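Local coordinates for protein flavin-containing monooxygenase (Allium sativum, PDB 6WPU) that probably uses FAD to oxygenate the sulfur of S-allyl-L-cysteine, as a flavin-dependent S-monooxygenase of garlic, at residues M72-S84 with V178-E190. Residues are numbered along the deposited sequence; the frame is centred on the assembly and turned at random.
Sequences MSQDSSRPIVHSS and VCNGHYTEPRFAE. With FAD (flavin-adenine dinucleotide), chain B.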
loop_
_atom_site.group_PDB
_atom_site.type_symbol
_atom_site.label_atom_id
_atom_site.label_comp_id
_atom_site.label_asym_id
_atom_site.label_seq_id
_atom_site.Cartn_x
_atom_site.Cartn_y
_atom_site.Cartn_z
ATOM N N MET A 72 -9.414 16.515 6.904
ATOM C CA MET A 72 -9.128 15.396 7.789
ATOM C C MET A 72 -9.639 14.066 7.236
ATOM O O MET A 72 -9.314 13.014 7.796
ATOM C CB MET A 72 -9.727 15.656 9.174
ATOM C CG MET A 72 -8.946 16.691 10.002
ATOM S SD MET A 72 -7.386 15.958 10.568
ATOM C CE MET A 72 -7.953 15.073 12.020
ATOM N N SER A 73 -10.413 14.091 6.154
ATOM C CA SER A 73 -10.964 12.874 5.542
ATOM C C SER A 73 -11.705 12.024 6.572
ATOM O O SER A 73 -11.509 10.815 6.666
ATOM C CB SER A 73 -9.865 12.057 4.865
ATOM O OG SER A 73 -9.376 12.731 3.717
ATOM N N GLN A 74 -12.534 12.684 7.387
ATOM C CA GLN A 74 -13.337 12.008 8.400
ATOM C C GLN A 74 -14.839 12.077 8.157
ATOM O O GLN A 74 -15.567 11.232 8.683
ATOM C CB GLN A 74 -13.059 12.597 9.791
ATOM C CG GLN A 74 -11.719 12.213 10.390
ATOM C CD GLN A 74 -11.457 12.968 11.678
ATOM O OE1 GLN A 74 -11.968 14.068 11.863
ATOM N NE2 GLN A 74 -10.681 12.380 12.577
ATOM N N ASP A 75 -15.323 13.066 7.404
ATOM C CA ASP A 75 -16.749 13.182 7.128
ATOM C C ASP A 75 -17.212 11.993 6.275
ATOM O O ASP A 75 -16.693 11.762 5.175
ATOM C CB ASP A 75 -17.025 14.504 6.426
ATOM C CG ASP A 75 -18.459 14.635 5.963
ATOM O OD1 ASP A 75 -19.341 13.916 6.480
ATOM O OD2 ASP A 75 -18.701 15.465 5.062
ATOM N N SER A 76 -18.189 11.233 6.780
ATOM C CA SER A 76 -18.523 9.961 6.139
ATOM C C SER A 76 -19.180 10.144 4.778
ATOM O O SER A 76 -19.106 9.239 3.945
ATOM C CB SER A 76 -19.428 9.125 7.045
ATOM O OG SER A 76 -20.655 9.797 7.267
ATOM N N SER A 77 -19.807 11.286 4.526
ATOM C CA SER A 77 -20.449 11.540 3.245
ATOM C C SER A 77 -19.526 12.247 2.251
ATOM O O SER A 77 -20.001 12.722 1.212
ATOM C CB SER A 77 -21.721 12.367 3.451
ATOM O OG SER A 77 -21.375 13.710 3.759
ATOM N N ARG A 78 -18.231 12.343 2.549
ATOM C CA ARG A 78 -17.341 13.124 1.706
ATOM C C ARG A 78 -17.066 12.392 0.391
ATOM O O ARG A 78 -17.062 11.159 0.351
ATOM C CB ARG A 78 -16.021 13.392 2.429
ATOM C CG ARG A 78 -15.100 12.161 2.524
ATOM C CD ARG A 78 -13.991 12.335 3.576
ATOM N NE ARG A 78 -13.101 11.179 3.544
ATOM C CZ ARG A 78 -13.336 10.052 4.205
ATOM N NH1 ARG A 78 -14.430 9.956 4.953
ATOM N NH2 ARG A 78 -12.490 9.023 4.109
ATOM N N PRO A 79 -16.857 13.129 -0.704
ATOM C CA PRO A 79 -16.256 12.514 -1.898
ATOM C C PRO A 79 -14.892 11.945 -1.541
ATOM O O PRO A 79 -14.161 12.506 -0.714
ATOM C CB PRO A 79 -16.133 13.678 -2.892
ATOM C CG PRO A 79 -16.996 14.756 -2.367
ATOM C CD PRO A 79 -17.132 14.564 -0.888
ATOM N N ILE A 80 -14.555 10.819 -2.164
ATOM C CA ILE A 80 -13.317 10.105 -1.877
ATOM C C ILE A 80 -12.338 10.355 -3.013
ATOM O O ILE A 80 -12.692 10.199 -4.188
ATOM C CB ILE A 80 -13.562 8.594 -1.692
ATOM C CG1 ILE A 80 -14.540 8.337 -0.540
ATOM C CG2 ILE A 80 -12.228 7.859 -1.424
ATOM C CD1 ILE A 80 -14.114 9.006 0.796
ATOM N N VAL A 81 -11.108 10.736 -2.673
ATOM C CA VAL A 81 -10.006 10.749 -3.630
ATOM C C VAL A 81 -9.160 9.518 -3.344
ATOM O O VAL A 81 -8.742 9.292 -2.203
ATOM C CB VAL A 81 -9.174 12.043 -3.522
ATOM C CG1 VAL A 81 -8.032 11.999 -4.502
ATOM C CG2 VAL A 81 -10.048 13.266 -3.795
ATOM N N HIS A 82 -8.902 8.706 -4.358
ATOM C CA HIS A 82 -8.285 7.410 -4.075
ATOM C C HIS A 82 -6.787 7.537 -3.820
ATOM O O HIS A 82 -6.254 6.951 -2.864
ATOM C CB HIS A 82 -8.510 6.404 -5.206
ATOM C CG HIS A 82 -7.817 5.098 -4.951
ATOM N ND1 HIS A 82 -8.404 4.062 -4.249
ATOM C CD2 HIS A 82 -6.549 4.699 -5.220
ATOM C CE1 HIS A 82 -7.537 3.071 -4.134
ATOM N NE2 HIS A 82 -6.410 3.429 -4.721
ATOM N N SER A 83 -6.088 8.326 -4.631
ATOM C CA SER A 83 -4.635 8.452 -4.492
ATOM C C SER A 83 -4.209 9.373 -3.345
ATOM O O SER A 83 -4.787 10.443 -3.131
ATOM C CB SER A 83 -4.023 8.962 -5.795
ATOM O OG SER A 83 -2.612 9.025 -5.653
ATOM N N SER A 84 -3.161 8.952 -2.627
ATOM C CA SER A 84 -2.474 9.741 -1.611
ATOM C C SER A 84 -1.156 10.340 -2.091
ATOM O O SER A 84 -0.436 10.924 -1.278
ATOM C CB SER A 84 -2.188 8.873 -0.375
ATOM O OG SER A 84 -3.379 8.257 0.083
ATOM N N VAL A 178 -10.192 -9.792 -4.080
ATOM C CA VAL A 178 -10.311 -8.398 -3.641
ATOM C C VAL A 178 -8.948 -7.725 -3.761
ATOM O O VAL A 178 -7.988 -8.127 -3.093
ATOM C CB VAL A 178 -10.845 -8.307 -2.204
ATOM C CG1 VAL A 178 -10.900 -6.840 -1.728
ATOM C CG2 VAL A 178 -12.234 -8.941 -2.115
ATOM N N CYS A 179 -8.861 -6.704 -4.622
ATOM C CA CYS A 179 -7.611 -5.994 -4.910
ATOM C C CYS A 179 -7.795 -4.483 -4.763
ATOM O O CYS A 179 -7.331 -3.699 -5.601
ATOM C CB CYS A 179 -7.121 -6.319 -6.318
ATOM S SG CYS A 179 -6.847 -8.071 -6.648
ATOM N N ASN A 180 -8.486 -4.046 -3.716
ATOM C CA ASN A 180 -8.972 -2.673 -3.675
ATOM C C ASN A 180 -8.005 -1.710 -2.995
ATOM O O ASN A 180 -8.325 -0.518 -2.881
ATOM C CB ASN A 180 -10.344 -2.603 -2.984
ATOM C CG ASN A 180 -10.265 -2.895 -1.488
ATOM O OD1 ASN A 180 -9.624 -3.850 -1.061
ATOM N ND2 ASN A 180 -10.896 -2.039 -0.686
ATOM N N GLY A 181 -6.834 -2.179 -2.569
ATOM C CA GLY A 181 -5.856 -1.335 -1.901
ATOM C C GLY A 181 -6.216 -1.021 -0.456
ATOM O O GLY A 181 -7.341 -1.276 -0.008
ATOM N N HIS A 182 -5.249 -0.487 0.298
ATOM C CA HIS A 182 -5.473 -0.109 1.690
ATOM C C HIS A 182 -4.748 1.186 2.041
ATOM O O HIS A 182 -4.302 1.360 3.183
ATOM C CB HIS A 182 -5.040 -1.228 2.656
ATOM C CG HIS A 182 -3.602 -1.645 2.512
ATOM N ND1 HIS A 182 -3.216 -2.773 1.820
ATOM C CD2 HIS A 182 -2.461 -1.102 3.007
ATOM C CE1 HIS A 182 -1.901 -2.904 1.883
ATOM N NE2 HIS A 182 -1.416 -1.895 2.590
ATOM N N TYR A 183 -4.653 2.121 1.102
ATOM C CA TYR A 183 -3.997 3.401 1.372
ATOM C C TYR A 183 -4.909 4.572 1.023
ATOM O O TYR A 183 -4.485 5.571 0.432
ATOM C CB TYR A 183 -2.661 3.470 0.638
ATOM C CG TYR A 183 -1.599 2.597 1.296
ATOM C CD1 TYR A 183 -1.224 2.810 2.644
ATOM C CD2 TYR A 183 -0.984 1.557 0.598
ATOM C CE1 TYR A 183 -0.252 2.011 3.273
ATOM C CE2 TYR A 183 -0.015 0.750 1.205
ATOM C CZ TYR A 183 0.351 0.984 2.545
ATOM O OH TYR A 183 1.314 0.181 3.146
ATOM N N THR A 184 -6.171 4.484 1.422
ATOM C CA THR A 184 -7.151 5.522 1.115
ATOM C C THR A 184 -7.954 5.967 2.332
ATOM O O THR A 184 -8.216 7.160 2.479
ATOM C CB THR A 184 -8.101 5.017 0.006
ATOM O OG1 THR A 184 -7.337 4.812 -1.182
ATOM C CG2 THR A 184 -9.193 6.037 -0.292
ATOM N N GLU A 185 -8.357 5.042 3.200
ATOM C CA GLU A 185 -9.106 5.395 4.394
ATOM C C GLU A 185 -8.130 5.684 5.532
ATOM O O GLU A 185 -7.401 4.774 5.953
ATOM C CB GLU A 185 -10.059 4.276 4.773
ATOM C CG GLU A 185 -10.975 4.591 5.953
ATOM C CD GLU A 185 -12.076 5.605 5.615
ATOM O OE1 GLU A 185 -12.229 5.969 4.433
ATOM O OE2 GLU A 185 -12.791 6.039 6.540
ATOM N N PRO A 186 -8.090 6.910 6.062
ATOM C CA PRO A 186 -7.034 7.295 7.013
ATOM C C PRO A 186 -7.237 6.759 8.418
ATOM O O PRO A 186 -8.359 6.531 8.877
ATOM C CB PRO A 186 -7.130 8.829 7.031
ATOM C CG PRO A 186 -8.571 9.077 6.832
ATOM C CD PRO A 186 -8.977 8.041 5.761
ATOM N N ARG A 187 -6.118 6.596 9.120
ATOM C CA ARG A 187 -6.137 6.503 10.568
ATOM C C ARG A 187 -5.360 7.686 11.137
ATOM O O ARG A 187 -4.563 8.325 10.441
ATOM C CB ARG A 187 -5.574 5.167 11.068
ATOM C CG ARG A 187 -4.094 5.068 11.138
ATOM C CD ARG A 187 -3.636 3.656 11.536
ATOM N NE ARG A 187 -4.229 3.142 12.774
ATOM C CZ ARG A 187 -3.648 3.191 13.977
ATOM N NH1 ARG A 187 -2.454 3.759 14.119
ATOM N NH2 ARG A 187 -4.264 2.674 15.043
ATOM N N PHE A 188 -5.579 7.961 12.418
ATOM C CA PHE A 188 -5.202 9.249 12.995
ATOM C C PHE A 188 -4.409 9.093 14.278
ATOM O O PHE A 188 -4.445 8.055 14.936
ATOM C CB PHE A 188 -6.437 10.089 13.281
ATOM C CG PHE A 188 -7.223 10.381 12.067
ATOM C CD1 PHE A 188 -6.891 11.462 11.267
ATOM C CD2 PHE A 188 -8.263 9.549 11.686
ATOM C CE1 PHE A 188 -7.603 11.718 10.127
ATOM C CE2 PHE A 188 -8.980 9.805 10.545
ATOM C CZ PHE A 188 -8.645 10.886 9.763
ATOM N N ALA A 189 -3.704 10.161 14.634
ATOM C CA ALA A 189 -3.014 10.241 15.908
ATOM C C ALA A 189 -3.969 10.768 16.975
ATOM O O ALA A 189 -4.954 11.446 16.671
ATOM C CB ALA A 189 -1.792 11.153 15.794
ATOM N N GLU A 190 -3.691 10.422 18.227
ATOM C CA GLU A 190 -4.418 10.960 19.369
ATOM C C GLU A 190 -3.576 12.088 19.943
ATOM O O GLU A 190 -2.512 11.837 20.513
ATOM C CB GLU A 190 -4.682 9.880 20.414
ATOM C CG GLU A 190 -5.853 8.985 20.062
ATOM C CD GLU A 190 -7.182 9.717 20.146
ATOM O OE1 GLU A 190 -7.443 10.347 21.198
ATOM O OE2 GLU A 190 -7.957 9.670 19.160
HETATM P PA FAD B . -4.171 0.626 -5.169
HETATM O O1A FAD B . -3.017 1.292 -5.919
HETATM O O2A FAD B . -4.898 1.343 -4.146
HETATM O O5B FAD B . -5.298 0.215 -6.091
HETATM C C5B FAD B . -6.600 -0.235 -5.734
HETATM C C4B FAD B . -7.592 -0.022 -6.899
HETATM O O4B FAD B . -8.869 -0.547 -6.663
HETATM C C3B FAD B . -7.769 1.430 -7.256
HETATM O O3B FAD B . -7.572 1.634 -8.617
HETATM C C2B FAD B . -9.179 1.737 -6.892
HETATM O O2B FAD B . -9.757 2.702 -7.696
HETATM C C1B FAD B . -9.821 0.393 -7.081
HETATM N N9A FAD B . -11.014 0.195 -6.290
HETATM C C8A FAD B . -11.136 0.451 -4.930
HETATM N N7A FAD B . -12.378 0.158 -4.524
HETATM C C5A FAD B . -13.133 -0.283 -5.613
HETATM C C6A FAD B . -14.451 -0.701 -5.787
HETATM N N6A FAD B . -15.375 -0.753 -4.679
HETATM N N1A FAD B . -14.870 -1.093 -7.003
HETATM C C2A FAD B . -14.048 -1.062 -8.084
HETATM N N3A FAD B . -12.761 -0.659 -7.968
HETATM C C4A FAD B . -12.278 -0.266 -6.757
HETATM N N1 FAD B . 5.317 0.758 -3.406
HETATM C C2 FAD B . 6.526 0.641 -4.181
HETATM O O2 FAD B . 6.821 -0.516 -4.812
HETATM N N3 FAD B . 7.446 1.665 -4.203
HETATM C C4 FAD B . 7.184 2.851 -3.550
HETATM O O4 FAD B . 8.063 3.883 -3.566
HETATM C C4X FAD B . 5.861 3.103 -2.946
HETATM N N5 FAD B . 5.521 4.376 -2.505
HETATM C C5X FAD B . 4.252 4.595 -1.977
HETATM C C6 FAD B . 3.914 5.877 -1.520
HETATM C C7 FAD B . 2.640 6.097 -1.006
HETATM C C7M FAD B . 2.291 7.474 -0.508
HETATM C C8 FAD B . 1.712 5.060 -0.940
HETATM C C8M FAD B . 0.340 5.266 -0.382
HETATM C C9 FAD B . 2.049 3.780 -1.391
HETATM C C9A FAD B . 3.315 3.547 -1.909
HETATM N N10 FAD B . 3.655 2.236 -2.389
HETATM C C10 FAD B . 4.931 2.003 -2.920
HETATM C "C1'" FAD B . 2.691 1.130 -2.276
HETATM C "C2'" FAD B . 1.551 1.028 -3.268
HETATM O "O2'" FAD B . 0.378 0.927 -2.572
HETATM C "C3'" FAD B . 1.778 -0.271 -4.007
HETATM O "O3'" FAD B . 2.859 0.018 -4.805
HETATM C "C4'" FAD B . 0.628 -0.739 -4.893
HETATM O "O4'" FAD B . 0.235 0.336 -5.664
HETATM C "C5'" FAD B . -0.573 -1.370 -4.181
HETATM O "O5'" FAD B . -1.562 -1.339 -5.169
HETATM P P FAD B . -3.052 -1.875 -5.120
HETATM O O1P FAD B . -3.530 -2.397 -6.528
HETATM O O2P FAD B . -3.078 -2.871 -3.893
HETATM O O3P FAD B . -3.844 -0.625 -4.401
HETATM O O HOH W 1 -12.155 8.628 8.218
HETATM O O HOH W 2 -10.504 8.711 1.984
HETATM O O HOH W 3 -14.916 7.320 6.355
HETATM O O HOH W 4 -3.379 6.041 -1.989
#
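T184 and H82 meet at the FAD end of this contact. The hydroxyl of T184 donates to the carbonyl of H82 (OG1 to O, 2.9 Å), lying in the carbonyl plane on a lone pair, and the same OG1 lies over one face of the imidazole, toward its rim, while C2B of the adenosine ribose of FAD lies over the opposite face. Although CB of H82 points away from 178-190, CG lies anti to the backbone N (chi1 177°), which brings the ring back between T184 OG1 and the ribose, where NE2 gives a hydrogen bond to the phosphate oxygen O2A of FAD at 2.6 Å. S84 OG donates to Y183 O (2.9 Å) and also hydrogen-bonds to H205 and Y296, and a water joins both carbonyls, H82 O and Y183 O, to S84 N. The methyl group CG2 of T184 rests against CG2 of I80.

Farther from the cofactor, R78 NH2 forms a salt bridge with E185 OE1 (3.1 Å), approaching from above the carboxylate plane; one water bridges NH1 to E185 OE2, and a second ties NH2 to the T184 carbonyl. NH1 also donates to D75 O (2.9 Å), closing back on the type I turn D75–R78, and E68 pairs with NE, so the guanidinium is held on several sides. The F188 ring takes the amide of Q74 over one face, NE2 above its centre, and meets M72 O at its edge; M72 SD makes an oblique Met-aromatic contact.

The loop between strand 47-52 and helix 95-98 thus packs along the chain leaving strand 175-178 of the parallel FAD-binding sheet, where strand 185-186 pairs antiparallel with 296-297 and P186 touches strand 200-203.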